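Side-chain contacts in beta-fructofuranosidase (Bifidobacterium adolescentis, PDB 6NOB), which probably hydrolyses terminal beta-D-fructofuranoside residues from sugars such as sucrose: residues A[92-96]-A[97-101]; A[228-231]-A[232-235]; A[441-444]-A[445-449]. All coordinates share one frame; numbering follows the deposited sequence.

Contact 1 (A[92-96]-A[97-101]); sequences YVNMN and PSDTD
The backbone oxygen of Asp99 is gripped twice: Asn94 ND2 donates to Asp99 O over 3.0 Å, in the carbonyl plane, and a water whose oxygen lies 2.8 Å from Asp99 O donates to it as well. That water also donates to Asn96 O, so both carbonyls of the bend share it. With CG of Asn94 lying anti to the backbone N (chi1 170°), the amide is sent across to the returning chain. Both of its ends are engaged. ND2 serves Pro103 O as well, while OD1 takes the backbone N of Asn96 from above its carbonyl plane at 3.1 Å, and together these bonds fix which way the amide is flipped. A second water donates to Asn94 OD1 at 2.6 Å and to Asp99 OD2, and accepts from Tyr92 OH, joining three side chains whose polar ends do not bond one another. The Asp99 carboxylate, turned 52° from the Asn94 amide, is anchored beyond the loop by Arg127 through OD2 and by the backbone N of Cys466 through OD1. Asn96 OD1 accepts from Ser98 N at 3.1 Å and from Arg75. The backbone bond Asp99 N to Asn96 O closes a type I beta turn with Pro97 in its second position. An Asx turn at Asn94 leads into it and an inverse gamma turn centred on Asp99 overlaps its end, all within the buried loop between strand 91-92 and helix 108-112.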
ATOM      1  N   TYR A  92      -7.512  15.111  14.130  1.00 47.30           N
ATOM      2  CA  TYR A  92      -7.230  14.018  15.048  1.00 46.32           C
ATOM      3  C   TYR A  92      -7.486  14.431  16.493  1.00 51.75           C
ATOM      4  O   TYR A  92      -7.219  15.569  16.892  1.00 54.99           O
ATOM      5  CB  TYR A  92      -5.784  13.553  14.884  1.00 44.22           C
ATOM      6  CG  TYR A  92      -5.469  12.288  15.642  1.00 45.70           C
ATOM      7  CD1 TYR A  92      -5.966  11.062  15.220  1.00 44.25           C
ATOM      8  CD2 TYR A  92      -4.681  12.317  16.786  1.00 48.04           C
ATOM      9  CE1 TYR A  92      -5.688   9.900  15.911  1.00 43.99           C
ATOM     10  CE2 TYR A  92      -4.395  11.159  17.485  1.00 49.21           C
ATOM     11  CZ  TYR A  92      -4.900   9.954  17.041  1.00 45.76           C
ATOM     12  OH  TYR A  92      -4.619   8.800  17.732  1.00 47.17           O
ATOM     13  N   VAL A  93      -8.019  13.494  17.274  1.00 52.53           N
ATOM     14  CA  VAL A  93      -8.240  13.662  18.706  1.00 54.29           C
ATOM     15  C   VAL A  93      -7.477  12.561  19.428  1.00 51.85           C
ATOM     16  O   VAL A  93      -7.656  11.375  19.126  1.00 48.57           O
ATOM     17  CB  VAL A  93      -9.737  13.623  19.062  1.00 51.53           C
ATOM     18  CG1 VAL A  93      -9.923  13.592  20.573  1.00 50.90           C
ATOM     19  CG2 VAL A  93     -10.456  14.825  18.462  1.00 44.77           C
ATOM     20  N   ASN A  94      -6.624  12.953  20.372  1.00 52.51           N
ATOM     21  CA  ASN A  94      -5.762  12.022  21.097  1.00 53.91           C
ATOM     22  C   ASN A  94      -6.372  11.752  22.467  1.00 55.99           C
ATOM     23  O   ASN A  94      -6.274  12.576  23.379  1.00 54.78           O
ATOM     24  CB  ASN A  94      -4.348  12.582  21.222  1.00 50.76           C
ATOM     25  CG  ASN A  94      -3.481  11.779  22.178  1.00 51.27           C
ATOM     26  OD1 ASN A  94      -3.664  10.570  22.346  1.00 47.95           O
ATOM     27  ND2 ASN A  94      -2.535  12.455  22.820  1.00 52.48           N
ATOM     28  N   MET A  95      -7.005  10.587  22.611  1.00 56.04           N
ATOM     29  CA  MET A  95      -7.480  10.114  23.904  1.00 52.27           C
ATOM     30  C   MET A  95      -6.788   8.818  24.306  1.00 51.01           C
ATOM     31  O   MET A  95      -7.303   8.072  25.146  1.00 54.66           O
ATOM     32  CB  MET A  95      -8.998   9.932  23.888  1.00 51.46           C
ATOM     33  CG  MET A  95      -9.651  10.161  25.239  1.00 55.06           C
ATOM     34  SD  MET A  95     -11.449  10.183  25.167  1.00 54.32           S
ATOM     35  CE  MET A  95     -11.829  10.305  26.916  1.00 53.45           C
ATOM     36  N   ASN A  96      -5.630   8.536  23.713  1.00 49.50           N
ATOM     37  CA  ASN A  96      -4.871   7.338  24.037  1.00 48.44           C
ATOM     38  C   ASN A  96      -3.941   7.630  25.206  1.00 48.65           C
ATOM     39  O   ASN A  96      -3.028   8.456  25.064  1.00 47.96           O
ATOM     40  CB  ASN A  96      -4.072   6.871  22.831  1.00 48.52           C
ATOM     41  CG  ASN A  96      -3.597   5.436  22.959  1.00 52.98           C
ATOM     42  OD1 ASN A  96      -3.417   4.925  24.065  1.00 59.60           O
ATOM     43  ND2 ASN A  96      -3.387   4.778  21.822  1.00 47.92           N
ATOM     44  N   PRO A  97      -4.130   6.995  26.366  1.00 51.28           N
ATOM     45  CA  PRO A  97      -3.243   7.267  27.509  1.00 52.17           C
ATOM     46  C   PRO A  97      -1.784   6.931  27.245  1.00 51.58           C
ATOM     47  O   PRO A  97      -0.912   7.414  27.977  1.00 54.17           O
ATOM     48  CB  PRO A  97      -3.827   6.387  28.625  1.00 50.27           C
ATOM     49  CG  PRO A  97      -5.244   6.112  28.202  1.00 52.28           C
ATOM     50  CD  PRO A  97      -5.213   6.060  26.708  1.00 49.96           C
ATOM     51  N   SER A  98      -1.490   6.120  26.227  1.00 50.36           N
ATOM     52  CA  SER A  98      -0.110   5.783  25.894  1.00 55.94           C
ATOM     53  C   SER A  98       0.564   6.844  25.033  1.00 60.11           C
ATOM     54  O   SER A  98       1.797   6.932  25.031  1.00 59.11           O
ATOM     55  CB  SER A  98      -0.056   4.433  25.176  1.00 53.64           C
ATOM     56  OG  SER A  98      -0.576   3.391  25.987  1.00 69.78           O
ATOM     57  N   ASP A  99      -0.210   7.647  24.304  1.00 58.13           N
ATOM     58  CA  ASP A  99       0.346   8.702  23.456  1.00 58.72           C
ATOM     59  C   ASP A  99       0.504   9.983  24.279  1.00 61.74           C
ATOM     60  O   ASP A  99      -0.211  10.972  24.111  1.00 57.23           O
ATOM     61  CB  ASP A  99      -0.536   8.922  22.232  1.00 54.13           C
ATOM     62  CG  ASP A  99      -0.486   7.761  21.255  1.00 55.28           C
ATOM     63  OD1 ASP A  99       0.570   7.103  21.156  1.00 60.36           O
ATOM     64  OD2 ASP A  99      -1.505   7.511  20.576  1.00 51.89           O
ATOM     65  N   THR A 100       1.478   9.947  25.192  1.00 65.28           N
ATOM     66  CA  THR A 100       1.667  11.050  26.127  1.00 68.18           C
ATOM     67  C   THR A 100       2.415  12.230  25.521  1.00 65.51           C
ATOM     68  O   THR A 100       2.270  13.354  26.014  1.00 65.14           O
ATOM     69  CB  THR A 100       2.409  10.570  27.377  1.00 67.83           C
ATOM     70  OG1 THR A 100       3.694  10.058  27.004  1.00 72.30           O
ATOM     71  CG2 THR A 100       1.615   9.481  28.085  1.00 58.75           C
ATOM     72  N   ASP A 101       3.207  12.009  24.470  1.00 64.24           N
ATOM     73  CA  ASP A 101       3.905  13.110  23.818  1.00 63.73           C
ATOM     74  C   ASP A 101       2.971  14.015  23.025  1.00 59.35           C
ATOM     75  O   ASP A 101       3.422  15.050  22.525  1.00 58.94           O
ATOM     76  CB  ASP A 101       5.001  12.569  22.896  1.00 69.08           C
ATOM     77  CG  ASP A 101       6.256  12.176  23.648  1.00 75.21           C
ATOM     78  OD1 ASP A 101       6.237  12.206  24.898  1.00 76.06           O
ATOM     79  OD2 ASP A 101       7.265  11.842  22.988  1.00 76.20           O
TER
HETATM   80  O   HOH W   1      -3.962   9.042  20.289  1.00 46.44           O
HETATM   81  O   HOH W   2      -2.252  11.291  26.073  1.00 55.09           O

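Contact 2 (A[228-231]-A[232-235]); sequences RGDE and SSVT
Asp230, Ser232 and Ser233 hold this bend together. Asp230 O accepts twice from Ser233: OG reaches it in the carbonyl plane at 2.7 Å, whereas the backbone N of Ser233 comes from above that plane at 3.1 Å. One oxygen thus fixes both the fold of the chain and the rotation of the hydroxyl. Ser233 manages this because its OG sits between its own backbone N and carbonyl carbon (chi1 77°), turned back over the bend. The Asp230 carboxylate works on Ser232, two residues on. Its OD1 is met on the syn side by Ser232 OG at 2.7 Å, a little out of the carboxylate plane, and more weakly by Ser232 N. With an alanine in place of Asp230, the hydroxyl of Ser232 would probably lose its acceptor and be set free to turn, and the start of the bend would be less firmly held. One residue on from the Ser233 bond, Val234 N donates to Glu231 O at 3.1 Å, so two turns, each closed from residue i+3 back to i, overlap. Val234 CG2 lies against the same Glu231 O, 3.3 Å away. This bend joins strands 216-227 and 235-243, the middle pair of a four-stranded antiparallel sheet, which fits a blade of the five-bladed beta-propeller known from family 32. Further out, the backbone N of Thr227 donates to Ser233 OG, so that hydroxyl links the bend to the end of the incoming strand. Thr235 OG1 donates to Ser233 O at 3.0 Å where the outgoing strand begins. Val234 packs on His224 and Tyr265, and the extended chain of Glu231 ends in a salt bridge from OE2 to Arg372.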
ATOM      1  N   ARG A 228      -9.422 -18.386  14.142  1.00 43.98           N
ATOM      2  CA  ARG A 228      -8.021 -18.329  14.549  1.00 41.38           C
ATOM      3  C   ARG A 228      -7.462 -19.726  14.784  1.00 44.89           C
ATOM      4  O   ARG A 228      -8.029 -20.519  15.541  1.00 41.98           O
ATOM      5  CB  ARG A 228      -7.872 -17.492  15.821  1.00 41.72           C
ATOM      6  CG  ARG A 228      -8.192 -16.014  15.661  1.00 43.05           C
ATOM      7  CD  ARG A 228      -7.944 -15.264  16.966  1.00 43.40           C
ATOM      8  NE  ARG A 228      -8.691 -14.010  17.030  1.00 50.94           N
ATOM      9  CZ  ARG A 228      -8.210 -12.834  16.637  1.00 54.98           C
ATOM     10  NH1 ARG A 228      -6.980 -12.746  16.153  1.00 56.84           N
ATOM     11  NH2 ARG A 228      -8.961 -11.743  16.731  1.00 50.09           N
ATOM     12  N   GLY A 229      -6.344 -20.025  14.124  1.00 47.28           N
ATOM     13  CA  GLY A 229      -5.674 -21.297  14.275  1.00 44.98           C
ATOM     14  C   GLY A 229      -6.099 -22.379  13.308  1.00 47.95           C
ATOM     15  O   GLY A 229      -5.592 -23.504  13.405  1.00 50.68           O
ATOM     16  N   ASP A 230      -7.008 -22.086  12.379  1.00 47.66           N
ATOM     17  CA  ASP A 230      -7.503 -23.071  11.416  1.00 43.47           C
ATOM     18  C   ASP A 230      -7.476 -22.451  10.021  1.00 44.07           C
ATOM     19  O   ASP A 230      -8.409 -21.746   9.627  1.00 48.53           O
ATOM     20  CB  ASP A 230      -8.904 -23.548  11.793  1.00 43.09           C
ATOM     21  CG  ASP A 230      -9.425 -24.629  10.866  1.00 45.36           C
ATOM     22  OD1 ASP A 230      -8.652 -25.120  10.016  1.00 48.66           O
ATOM     23  OD2 ASP A 230     -10.613 -24.993  10.989  1.00 47.36           O
ATOM     24  N   GLU A 231      -6.395 -22.725   9.282  1.00 43.00           N
ATOM     25  CA  GLU A 231      -6.271 -22.267   7.901  1.00 39.86           C
ATOM     26  C   GLU A 231      -7.461 -22.698   7.055  1.00 41.51           C
ATOM     27  O   GLU A 231      -7.938 -21.941   6.203  1.00 44.54           O
ATOM     28  CB  GLU A 231      -4.982 -22.817   7.291  1.00 47.65           C
ATOM     29  CG  GLU A 231      -3.902 -21.793   7.034  1.00 56.14           C
ATOM     30  CD  GLU A 231      -2.706 -22.397   6.322  1.00 62.04           C
ATOM     31  OE1 GLU A 231      -2.551 -23.638   6.355  1.00 62.04           O
ATOM     32  OE2 GLU A 231      -1.921 -21.629   5.729  1.00 67.17           O
ATOM     33  N   SER A 232      -7.946 -23.922   7.267  1.00 38.99           N
ATOM     34  CA  SER A 232      -9.017 -24.483   6.454  1.00 37.64           C
ATOM     35  C   SER A 232     -10.360 -23.813   6.698  1.00 36.30           C
ATOM     36  O   SER A 232     -11.333 -24.162   6.020  1.00 41.55           O
ATOM     37  CB  SER A 232      -9.129 -25.987   6.712  1.00 35.86           C
ATOM     38  OG  SER A 232      -9.874 -26.249   7.888  1.00 35.29           O
ATOM     39  N   SER A 233     -10.437 -22.878   7.639  1.00 38.54           N
ATOM     40  CA  SER A 233     -11.652 -22.126   7.916  1.00 38.24           C
ATOM     41  C   SER A 233     -11.693 -20.783   7.201  1.00 37.95           C
ATOM     42  O   SER A 233     -12.684 -20.057   7.339  1.00 42.95           O
ATOM     43  CB  SER A 233     -11.795 -21.900   9.423  1.00 36.85           C
ATOM     44  OG  SER A 233     -10.929 -20.864   9.856  1.00 41.87           O
ATOM     45  N   VAL A 234     -10.645 -20.436   6.450  1.00 29.43           N
ATOM     46  CA  VAL A 234     -10.578 -19.125   5.810  1.00 36.19           C
ATOM     47  C   VAL A 234     -11.720 -18.994   4.811  1.00 36.88           C
ATOM     48  O   VAL A 234     -11.867 -19.813   3.897  1.00 38.08           O
ATOM     49  CB  VAL A 234      -9.215 -18.915   5.139  1.00 37.14           C
ATOM     50  CG1 VAL A 234      -9.283 -17.770   4.136  1.00 35.23           C
ATOM     51  CG2 VAL A 234      -8.140 -18.648   6.189  1.00 32.57           C
ATOM     52  N   THR A 235     -12.536 -17.960   4.989  1.00 39.55           N
ATOM     53  CA  THR A 235     -13.706 -17.700   4.154  1.00 35.34           C
ATOM     54  C   THR A 235     -13.546 -16.309   3.549  1.00 36.39           C
ATOM     55  O   THR A 235     -13.780 -15.303   4.226  1.00 35.49           O
ATOM     56  CB  THR A 235     -14.988 -17.809   4.976  1.00 31.23           C
ATOM     57  OG1 THR A 235     -15.008 -19.064   5.668  1.00 34.27           O
ATOM     58  CG2 THR A 235     -16.217 -17.709   4.085  1.00 31.74           C
TER

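Contact 3 (A[441-444]-A[445-449]); sequences FADD and NGRRI
Arg447 wraps round the carboxylate of Asp443, and its chain can be followed outward from the backbone. CB rests 3.2 Å from Asp443 OD1, while CG and CD run past OD2 at a looser distance. A bend at chi3 (-40°) then brings the head back to the acid. NE donates to Asp443 OD2 at 2.9 Å and NH2 to the same OD2 at 3.1 Å, a side-on salt bridge in which the oxygen lies close to the guanidinium plane. The far nitrogen, NH1, pairs with Glu492, so the arginine sits between two acids. Asp443 OD1 meanwhile takes the backbone N of Arg447 on its syn side but well out of the carboxylate plane, at 2.8 Å, and a water bridges OD2 to Asn445 OD1. Behind the turn, Phe441 and Ile449 lie side by side, CE1 of the ring 3.7 Å from Ile449 CB. Arg448, whose NH2 bonds Ser440 OG, lays one guanidinium face over the Phe441 carbonyl carbon. Gly446 N to Asp443 O closes a type I turn, and Asp443 N bonds Arg447 O one residue further on, with Gly446 at positive phi: a beta hairpin with a type I turn and G1 bulge.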
ATOM      1  N   PHE A 441      -4.331   2.660 -11.033  1.00 36.53           N
ATOM      2  CA  PHE A 441      -5.552   3.239 -11.576  1.00 37.52           C
ATOM      3  C   PHE A 441      -5.187   4.134 -12.751  1.00 41.18           C
ATOM      4  O   PHE A 441      -4.023   4.488 -12.954  1.00 40.40           O
ATOM      5  CB  PHE A 441      -6.336   4.015 -10.508  1.00 32.11           C
ATOM      6  CG  PHE A 441      -5.735   5.345 -10.148  1.00 30.62           C
ATOM      7  CD1 PHE A 441      -4.648   5.429  -9.289  1.00 30.22           C
ATOM      8  CD2 PHE A 441      -6.267   6.518 -10.663  1.00 34.81           C
ATOM      9  CE1 PHE A 441      -4.099   6.658  -8.955  1.00 30.83           C
ATOM     10  CE2 PHE A 441      -5.726   7.748 -10.338  1.00 35.49           C
ATOM     11  CZ  PHE A 441      -4.641   7.821  -9.483  1.00 36.89           C
ATOM     12  N   ALA A 442      -6.202   4.486 -13.534  1.00 39.05           N
ATOM     13  CA  ALA A 442      -6.062   5.393 -14.664  1.00 35.24           C
ATOM     14  C   ALA A 442      -6.777   6.694 -14.334  1.00 33.89           C
ATOM     15  O   ALA A 442      -7.997   6.700 -14.137  1.00 40.05           O
ATOM     16  CB  ALA A 442      -6.633   4.775 -15.940  1.00 32.99           C
ATOM     17  N   ASP A 443      -6.024   7.793 -14.277  1.00 28.21           N
ATOM     18  CA  ASP A 443      -6.631   9.085 -13.993  1.00 35.03           C
ATOM     19  C   ASP A 443      -7.413   9.574 -15.216  1.00 40.92           C
ATOM     20  O   ASP A 443      -7.504   8.896 -16.245  1.00 40.76           O
ATOM     21  CB  ASP A 443      -5.568  10.088 -13.529  1.00 33.65           C
ATOM     22  CG  ASP A 443      -4.628  10.548 -14.647  1.00 42.78           C
ATOM     23  OD1 ASP A 443      -4.726  10.062 -15.794  1.00 45.69           O
ATOM     24  OD2 ASP A 443      -3.775  11.419 -14.363  1.00 43.95           O
ATOM     25  N   ASP A 444      -7.983  10.775 -15.106  1.00 46.05           N
ATOM     26  CA  ASP A 444      -8.872  11.266 -16.155  1.00 49.86           C
ATOM     27  C   ASP A 444      -8.153  11.479 -17.481  1.00 51.96           C
ATOM     28  O   ASP A 444      -8.808  11.517 -18.529  1.00 53.43           O
ATOM     29  CB  ASP A 444      -9.546  12.565 -15.711  1.00 59.00           C
ATOM     30  CG  ASP A 444     -10.634  12.333 -14.679  1.00 61.92           C
ATOM     31  OD1 ASP A 444     -11.497  11.460 -14.906  1.00 60.40           O
ATOM     32  OD2 ASP A 444     -10.623  13.024 -13.640  1.00 64.26           O
ATOM     33  N   ASN A 445      -6.827  11.607 -17.469  1.00 49.77           N
ATOM     34  CA  ASN A 445      -6.051  11.774 -18.690  1.00 52.67           C
ATOM     35  C   ASN A 445      -5.428  10.471 -19.176  1.00 52.23           C
ATOM     36  O   ASN A 445      -4.592  10.499 -20.084  1.00 49.05           O
ATOM     37  CB  ASN A 445      -4.965  12.829 -18.483  1.00 57.65           C
ATOM     38  CG  ASN A 445      -5.538  14.218 -18.268  1.00 59.77           C
ATOM     39  OD1 ASN A 445      -5.168  14.915 -17.324  1.00 54.82           O
ATOM     40  ND2 ASN A 445      -6.448  14.626 -19.147  1.00 61.22           N
ATOM     41  N   GLY A 446      -5.811   9.335 -18.598  1.00 49.49           N
ATOM     42  CA  GLY A 446      -5.299   8.056 -19.037  1.00 47.06           C
ATOM     43  C   GLY A 446      -3.946   7.668 -18.482  1.00 49.44           C
ATOM     44  O   GLY A 446      -3.424   6.610 -18.862  1.00 53.51           O
ATOM     45  N   ARG A 447      -3.356   8.487 -17.613  1.00 43.59           N
ATOM     46  CA  ARG A 447      -2.124   8.106 -16.936  1.00 42.67           C
ATOM     47  C   ARG A 447      -2.358   6.874 -16.073  1.00 40.86           C
ATOM     48  O   ARG A 447      -3.322   6.817 -15.306  1.00 40.74           O
ATOM     49  CB  ARG A 447      -1.624   9.255 -16.060  1.00 44.54           C
ATOM     50  CG  ARG A 447      -0.592  10.153 -16.696  1.00 49.87           C
ATOM     51  CD  ARG A 447       0.083  11.014 -15.638  1.00 49.28           C
ATOM     52  NE  ARG A 447      -0.866  11.487 -14.633  1.00 44.79           N
ATOM     53  CZ  ARG A 447      -0.545  12.293 -13.626  1.00 43.78           C
ATOM     54  NH1 ARG A 447       0.702  12.725 -13.488  1.00 39.17           N
ATOM     55  NH2 ARG A 447      -1.471  12.672 -12.757  1.00 39.94           N
ATOM     56  N   ARG A 448      -1.471   5.890 -16.196  1.00 42.36           N
ATOM     57  CA  ARG A 448      -1.498   4.705 -15.344  1.00 37.44           C
ATOM     58  C   ARG A 448      -0.600   4.967 -14.138  1.00 39.18           C
ATOM     59  O   ARG A 448       0.619   5.105 -14.281  1.00 44.03           O
ATOM     60  CB  ARG A 448      -1.049   3.472 -16.123  1.00 38.19           C
ATOM     61  CG  ARG A 448      -0.917   2.204 -15.288  1.00 36.52           C
ATOM     62  CD  ARG A 448      -2.223   1.839 -14.595  1.00 37.64           C
ATOM     63  NE  ARG A 448      -3.339   1.688 -15.528  1.00 42.08           N
ATOM     64  CZ  ARG A 448      -4.537   1.219 -15.189  1.00 41.92           C
ATOM     65  NH1 ARG A 448      -5.500   1.117 -16.097  1.00 43.96           N
ATOM     66  NH2 ARG A 448      -4.777   0.857 -13.937  1.00 39.25           N
ATOM     67  N   ILE A 449      -1.204   5.038 -12.953  1.00 32.75           N
ATOM     68  CA  ILE A 449      -0.514   5.418 -11.724  1.00 36.79           C
ATOM     69  C   ILE A 449      -0.659   4.291 -10.714  1.00 39.47           C
ATOM     70  O   ILE A 449      -1.759   3.761 -10.527  1.00 41.64           O
ATOM     71  CB  ILE A 449      -1.073   6.735 -11.155  1.00 34.49           C
ATOM     72  CG1 ILE A 449      -1.028   7.829 -12.224  1.00 30.60           C
ATOM     73  CG2 ILE A 449      -0.300   7.150  -9.913  1.00 36.31           C
ATOM     74  CD1 ILE A 449      -1.875   9.040 -11.900  1.00 31.50           C
TER
HETATM   75  O   HOH W   3      -3.236  13.577 -15.889  1.00 63.52           O

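All three contacts are short-range bends in a largely beta chain, and none touches another. Contact 1 comes nearest to contact 2, with about 18 Å between closest atoms and 35 Å between centres; contact 3 is about 25 Å from either at closest approach and lies across the chain's centre from both. Strand 127-138 connects two of them indirectly: Arg127 pairs with Asp99 of contact 1, while Leu135 and Gln137 touch contact 3. Contacts 2 and 3 each join neighbouring antiparallel strands, whereas contact 1 lies in the loop after strand 91-92, against strands 5-10 and 72-80 of the N-terminal sheets. A bound PEG molecule lies about 10 Å from the Val234 side chain of contact 2.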